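Local coordinates for protein aspartokinase (Synechocystis, PDB 3L76) that probably catalyses the ATP-dependent phosphorylation of the beta-carboxyl group of aspartate, and binds lysine and threonine through its ACT domains, at residues S311-F316 with R481-Q486; I350-I355 with N385-S390. All coordinates share one frame; numbering follows the deposited sequence.

Overall arrangement
Both contacts lie in the ACT-domain half of the chain, with centres about 13 Å apart. Along the sequence the order is 311-316, 350-355, 385-390 and 481-486, so both segments of contact 2 fall between those of contact 1. Strand 271-279 pairs antiparallel with 311-318 and with 348-361, which brings one segment of each contact to the same strand. The two meet directly where A315 CB packs against M388 SD at 4.1 Å. Contact 1 joins the first and third ACT ranges. Beside contact 2, a threonine pocket draws N385 and I386 from the second range and D454, Q478 and A459 from the third, so this effector binds between ACT domains, consistent with allosteric control.

Contact 1. Residues S311-F316 with R481-Q486; sequences SNDIAF and RCRINQ. With SO4 (sulfate ion), chain G.
D313 OD1 is held from several directions: it forms a long salt bridge to R483 NH1 at 3.6 Å, takes a hydrogen bond from water 2 at 2.7 Å and accepts another from the backbone N of R277. Water 2 lies in the plane of the R483 guanidinium, at its edge, and accepts from NH1 at 2.7 Å, so the acid and the base are joined both directly and through the water. Their side chains run antiparallel alongside one another, and the carboxylate and guanidinium planes stand 74° apart, which rules out a flat, two-pronged pairing. The other oxygen, D313 OD2, receives a hydrogen bond of 2.8 Å from water 1, and this water also donates to R481 O, tying the loop backbone to the strand. Aspartate suits the place because its two oxygens can face two different parts of the loop.

Arginine is long enough to reach from the loop to both D313 and the sulfate. R483 bends at its third torsion (chi3 -73°), and its NH2 comes within 3.3 Å of sulfate O1, which lies near the guanidinium plane. S311 OG donates a 2.6 Å hydrogen bond to sulfate O2; serine suits this place because its short hydroxyl sits next to the anion. The sulfate, probably from the crystallisation liquor, is also bonded by R277 NH2 and N310 N, and so is held by arginine, a backbone amide and a hydroxyl.

Alternation along the strand turns S311 and D313 toward the loop and N312 and I314 to the other face, where I314 packs on helix 284-294. Strand 311-318 pairs antiparallel with 271-279 and 302-303, while 481-486 belongs to the loop between strands 475-479 and 490-498. The largely polar contact therefore links two ACT domains at the surface.

Contact 2. Residues I350-I355 with N385-S390; sequences IVEKGI and NIEMIS. With THR (threonine), chain D.
E352 and E387 meet through their carboxylates, which approach head-on and lie nearly coplanar, 4° apart. E352 OE2 is 2.8 Å from E387 OE1, and one of the two acids probably holds a proton; K272, in a long, weak ion pair with E352 OE1, may offset part of the remaining charge. Water 3 bridges the two acids, donating at 2.6 Å to E352 OE1 and at 2.6 Å to E387 OE1. With CG anti to the backbone N (chi1 -169°) and the chain extended beyond it, the E352 carboxylate is carried across to E387, a reach for which glutamate is long enough.

Van der Waals contact is slight. The CG2 methyl of I355 makes a loose approach to E387 OE1 at 4.2 Å, and nonpolar packing of this buried, branched side chain falls to V399.

E387 and M388 both face V399 in a classic beta bulge, where strand 388-391 of this ACT domain pairs with 395-401, and the M388 side chain packs against K272 and V399.

Ligand bonds occupy the residues just before the bulge. N385 OD1 accepts from the threonine N at 2.7 Å, and I386 O accepts from the same atom at 2.9 Å, while I386 N donates to the threonine O at 2.9 Å, nearly straight at 165°. Replacing N385 with an alanine would probably leave the ligand's ammonium short of one acceptor and D454 without the amide that donates to it. D454, Q478 and A459, from the third ACT range, complete the grip on the threonine.

Contact 1. Residues S311-F316 with R481-Q486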
loop_
_atom_site.group_PDB
_atom_site.type_symbol
_atom_site.label_atom_id
_atom_site.label_comp_id
_atom_site.label_asym_id
_atom_site.label_seq_id
_atom_site.Cartn_x
_atom_site.Cartn_y
_atom_site.Cartn_z
ATOM N N SER A 311 16.266 53.779 -24.469
ATOM C CA SER A 311 16.561 54.161 -23.098
ATOM C C SER A 311 15.687 53.428 -22.069
ATOM O O SER A 311 14.829 52.629 -22.425
ATOM C CB SER A 311 16.454 55.681 -22.958
ATOM O OG SER A 311 15.209 56.140 -23.427
ATOM N N ASN A 312 15.922 53.684 -20.791
ATOM C CA ASN A 312 15.095 53.085 -19.744
ATOM C C ASN A 312 14.970 54.005 -18.537
ATOM O O ASN A 312 15.664 55.009 -18.458
ATOM C CB ASN A 312 15.679 51.739 -19.305
ATOM C CG ASN A 312 14.617 50.764 -18.836
ATOM O OD1 ASN A 312 13.529 51.157 -18.429
ATOM N ND2 ASN A 312 14.932 49.481 -18.899
ATOM N N ASP A 313 14.088 53.660 -17.598
ATOM C CA ASP A 313 14.050 54.339 -16.303
ATOM C C ASP A 313 14.693 53.443 -15.233
ATOM O O ASP A 313 14.776 52.222 -15.381
ATOM C CB ASP A 313 12.629 54.686 -15.911
ATOM C CG ASP A 313 11.869 55.418 -17.000
ATOM O OD1 ASP A 313 12.450 56.273 -17.713
ATOM O OD2 ASP A 313 10.660 55.139 -17.128
ATOM N N ILE A 314 15.174 54.055 -14.164
ATOM C CA ILE A 314 15.625 53.310 -13.005
ATOM C C ILE A 314 14.973 53.873 -11.738
ATOM O O ILE A 314 15.069 55.069 -11.459
ATOM C CB ILE A 314 17.131 53.323 -12.870
ATOM C CG1 ILE A 314 17.777 52.733 -14.128
ATOM C CG2 ILE A 314 17.546 52.547 -11.629
ATOM C CD1 ILE A 314 19.295 52.682 -14.096
ATOM N N ALA A 315 14.286 53.017 -10.986
ATOM C CA ALA A 315 13.608 53.463 -9.780
ATOM C C ALA A 315 14.146 52.719 -8.591
ATOM O O ALA A 315 14.519 51.562 -8.698
ATOM C CB ALA A 315 12.109 53.288 -9.892
ATOM N N PHE A 316 14.234 53.412 -7.467
ATOM C CA PHE A 316 14.626 52.781 -6.217
ATOM C C PHE A 316 13.917 53.447 -5.049
ATOM O O PHE A 316 13.358 54.532 -5.192
ATOM C CB PHE A 316 16.144 52.766 -6.034
ATOM C CG PHE A 316 16.773 54.125 -5.989
ATOM C CD1 PHE A 316 16.945 54.782 -4.794
ATOM C CD2 PHE A 316 17.218 54.735 -7.147
ATOM C CE1 PHE A 316 17.546 56.033 -4.752
ATOM C CE2 PHE A 316 17.809 55.988 -7.108
ATOM C CZ PHE A 316 17.971 56.631 -5.911
ATOM N N ARG A 481 5.153 55.519 -15.079
ATOM C CA ARG A 481 4.218 55.842 -16.151
ATOM C C ARG A 481 4.959 56.057 -17.476
ATOM O O ARG A 481 6.062 56.610 -17.508
ATOM C CB ARG A 481 3.398 57.068 -15.800
ATOM C CG ARG A 481 2.419 56.788 -14.686
ATOM C CD ARG A 481 1.532 57.971 -14.381
ATOM N NE ARG A 481 0.287 57.554 -13.745
ATOM C CZ ARG A 481 -0.687 58.385 -13.385
ATOM N NH1 ARG A 481 -0.564 59.691 -13.598
ATOM N NH2 ARG A 481 -1.790 57.912 -12.814
ATOM N N CYS A 482 4.359 55.575 -18.556
ATOM C CA CYS A 482 4.895 55.753 -19.908
ATOM C C CYS A 482 4.957 57.239 -20.290
ATOM O O CYS A 482 4.016 57.996 -20.021
ATOM C CB CYS A 482 3.986 55.053 -20.923
ATOM S SG CYS A 482 3.674 53.350 -20.605
ATOM N N ARG A 483 6.044 57.669 -20.925
ATOM C CA ARG A 483 6.050 59.028 -21.486
ATOM C C ARG A 483 5.185 59.117 -22.761
ATOM O O ARG A 483 5.497 58.523 -23.805
ATOM C CB ARG A 483 7.470 59.512 -21.766
ATOM C CG ARG A 483 8.480 59.024 -20.766
ATOM C CD ARG A 483 9.859 59.504 -21.126
ATOM N NE ARG A 483 10.439 58.828 -22.290
ATOM C CZ ARG A 483 11.171 57.715 -22.219
ATOM N NH1 ARG A 483 11.384 57.128 -21.039
ATOM N NH2 ARG A 483 11.692 57.182 -23.329
ATOM N N ILE A 484 4.098 59.881 -22.652
ATOM C CA ILE A 484 3.142 60.097 -23.746
ATOM C C ILE A 484 2.591 61.535 -23.709
ATOM O O ILE A 484 2.365 62.088 -22.630
ATOM C CB ILE A 484 1.954 59.070 -23.726
ATOM C CG1 ILE A 484 1.003 59.323 -22.553
ATOM C CG2 ILE A 484 2.457 57.636 -23.693
ATOM C CD1 ILE A 484 -0.313 58.581 -22.684
ATOM N N ASN A 485 2.388 62.138 -24.884
ATOM C CA ASN A 485 1.912 63.524 -24.986
ATOM C C ASN A 485 0.626 63.715 -24.194
ATOM O O ASN A 485 0.663 63.984 -22.995
ATOM C CB ASN A 485 1.707 63.929 -26.459
ATOM C CG ASN A 485 1.501 65.442 -26.647
ATOM O OD1 ASN A 485 0.376 65.945 -26.567
ATOM N ND2 ASN A 485 2.589 66.164 -26.920
ATOM N N GLN A 486 -0.510 63.568 -24.868
ATOM C CA GLN A 486 -1.804 63.633 -24.203
ATOM C C GLN A 486 -2.339 62.225 -23.978
ATOM O O GLN A 486 -1.759 61.246 -24.449
ATOM C CB GLN A 486 -2.788 64.451 -25.034
HETATM S S SO4 G . 14.569 57.558 -26.504
HETATM O O1 SO4 G . 13.394 56.804 -26.189
HETATM O O2 SO4 G . 15.532 57.788 -25.449
HETATM O O3 SO4 G . 15.243 56.771 -27.513
HETATM O O4 SO4 G . 14.130 58.873 -26.855
HETATM O O HOH W 1 8.468 55.250 -18.887
HETATM O O HOH W 2 10.550 57.962 -18.640
#

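Contact 2. Residues I350-I355 with N385-S390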
loop_
_atom_site.group_PDB
_atom_site.type_symbol
_atom_site.label_atom_id
_atom_site.label_comp_id
_atom_site.label_asym_id
_atom_site.label_seq_id
_atom_site.Cartn_x
_atom_site.Cartn_y
_atom_site.Cartn_z
ATOM N N ILE A 350 12.879 62.360 -10.600
ATOM C CA ILE A 350 11.614 62.606 -9.914
ATOM C C ILE A 350 11.642 61.904 -8.574
ATOM O O ILE A 350 12.492 61.047 -8.322
ATOM C CB ILE A 350 10.385 62.171 -10.722
ATOM C CG1 ILE A 350 10.277 60.638 -10.743
ATOM C CG2 ILE A 350 10.414 62.807 -12.113
ATOM C CD1 ILE A 350 9.365 60.085 -11.818
ATOM N N VAL A 351 10.694 62.263 -7.722
ATOM C CA VAL A 351 10.755 61.883 -6.331
ATOM C C VAL A 351 9.311 61.742 -5.875
ATOM O O VAL A 351 8.452 62.485 -6.333
ATOM C CB VAL A 351 11.553 62.970 -5.558
ATOM C CG1 VAL A 351 10.626 64.038 -5.006
ATOM C CG2 VAL A 351 12.377 62.361 -4.498
ATOM N N GLU A 352 9.026 60.764 -5.020
ATOM C CA GLU A 352 7.649 60.534 -4.580
ATOM C C GLU A 352 7.621 60.121 -3.111
ATOM O O GLU A 352 8.138 59.069 -2.743
ATOM C CB GLU A 352 6.988 59.477 -5.464
ATOM C CG GLU A 352 5.478 59.330 -5.271
ATOM C CD GLU A 352 4.925 58.119 -5.969
ATOM O OE1 GLU A 352 5.713 57.349 -6.567
ATOM O OE2 GLU A 352 3.700 57.931 -5.907
ATOM N N LYS A 353 7.016 60.954 -2.271
ATOM C CA LYS A 353 7.163 60.782 -0.829
ATOM C C LYS A 353 6.058 59.949 -0.173
ATOM O O LYS A 353 6.287 59.334 0.873
ATOM C CB LYS A 353 7.280 62.146 -0.149
ATOM C CG LYS A 353 8.263 62.161 1.037
ATOM C CD LYS A 353 7.571 62.202 2.403
ATOM C CE LYS A 353 8.589 62.375 3.521
ATOM N NZ LYS A 353 7.942 62.468 4.868
ATOM N N GLY A 354 4.867 59.918 -0.772
ATOM C CA GLY A 354 3.718 59.391 -0.039
ATOM C C GLY A 354 3.322 57.986 -0.419
ATOM O O GLY A 354 2.177 57.726 -0.748
ATOM N N ILE A 355 4.287 57.084 -0.394
ATOM C CA ILE A 355 4.072 55.719 -0.823
ATOM C C ILE A 355 4.222 54.738 0.346
ATOM O O ILE A 355 4.771 55.071 1.404
ATOM C CB ILE A 355 5.089 55.321 -1.897
ATOM C CG1 ILE A 355 6.513 55.546 -1.375
ATOM C CG2 ILE A 355 4.834 56.102 -3.154
ATOM C CD1 ILE A 355 7.604 55.015 -2.282
ATOM N N ASN A 385 -4.960 51.376 -6.495
ATOM C CA ASN A 385 -4.168 51.307 -7.706
ATOM C C ASN A 385 -2.741 50.865 -7.407
ATOM O O ASN A 385 -2.133 51.328 -6.444
ATOM C CB ASN A 385 -4.145 52.677 -8.408
ATOM C CG ASN A 385 -3.362 52.646 -9.711
ATOM O OD1 ASN A 385 -3.808 52.066 -10.696
ATOM N ND2 ASN A 385 -2.176 53.250 -9.710
ATOM N N ILE A 386 -2.206 49.987 -8.251
ATOM C CA ILE A 386 -0.832 49.524 -8.116
ATOM C C ILE A 386 0.101 50.391 -8.968
ATOM O O ILE A 386 -0.054 50.472 -10.177
ATOM C CB ILE A 386 -0.699 48.056 -8.561
ATOM C CG1 ILE A 386 -1.733 47.188 -7.839
ATOM C CG2 ILE A 386 0.749 47.567 -8.360
ATOM C CD1 ILE A 386 -1.843 45.782 -8.365
ATOM N N GLU A 387 1.083 51.008 -8.327
ATOM C CA GLU A 387 1.993 51.920 -8.997
ATOM C C GLU A 387 3.206 51.184 -9.526
ATOM O O GLU A 387 3.511 51.252 -10.704
ATOM C CB GLU A 387 2.409 53.055 -8.060
ATOM C CG GLU A 387 1.239 53.894 -7.595
ATOM C CD GLU A 387 1.647 55.123 -6.801
ATOM O OE1 GLU A 387 2.848 55.468 -6.794
ATOM O OE2 GLU A 387 0.751 55.737 -6.181
ATOM N N MET A 388 3.885 50.459 -8.653
ATOM C CA MET A 388 5.025 49.670 -9.063
ATOM C C MET A 388 4.919 48.210 -8.599
ATOM O O MET A 388 4.187 47.902 -7.658
ATOM C CB MET A 388 6.305 50.311 -8.536
ATOM C CG MET A 388 6.597 51.662 -9.153
ATOM S SD MET A 388 8.334 52.127 -8.987
ATOM C CE MET A 388 8.439 52.424 -7.226
ATOM N N ILE A 389 5.681 47.332 -9.249
ATOM C CA ILE A 389 5.684 45.910 -8.935
ATOM C C ILE A 389 7.061 45.295 -9.043
ATOM O O ILE A 389 7.776 45.538 -10.010
ATOM C CB ILE A 389 4.718 45.079 -9.856
ATOM C CG1 ILE A 389 3.306 45.654 -9.831
ATOM C CG2 ILE A 389 4.657 43.601 -9.409
ATOM C CD1 ILE A 389 2.383 45.038 -10.861
ATOM N N SER A 390 7.406 44.465 -8.061
ATOM C CA SER A 390 8.696 43.791 -8.028
ATOM C C SER A 390 8.558 42.409 -7.383
ATOM O O SER A 390 8.080 42.280 -6.241
ATOM C CB SER A 390 9.703 44.630 -7.242
ATOM O OG SER A 390 10.986 44.039 -7.247
HETATM N N THR D . -2.215 50.456 -12.170
HETATM C CA THR D . -2.682 49.214 -12.783
HETATM C C THR D . -3.431 48.385 -11.754
HETATM O O THR D . -3.425 48.717 -10.554
HETATM C CB THR D . -1.532 48.370 -13.348
HETATM O OG1 THR D . -0.630 48.019 -12.285
HETATM C CG2 THR D . -0.783 49.137 -14.456
HETATM O OXT THR D . -4.055 47.380 -12.124
HETATM O O HOH W 3 5.367 54.777 -7.069
#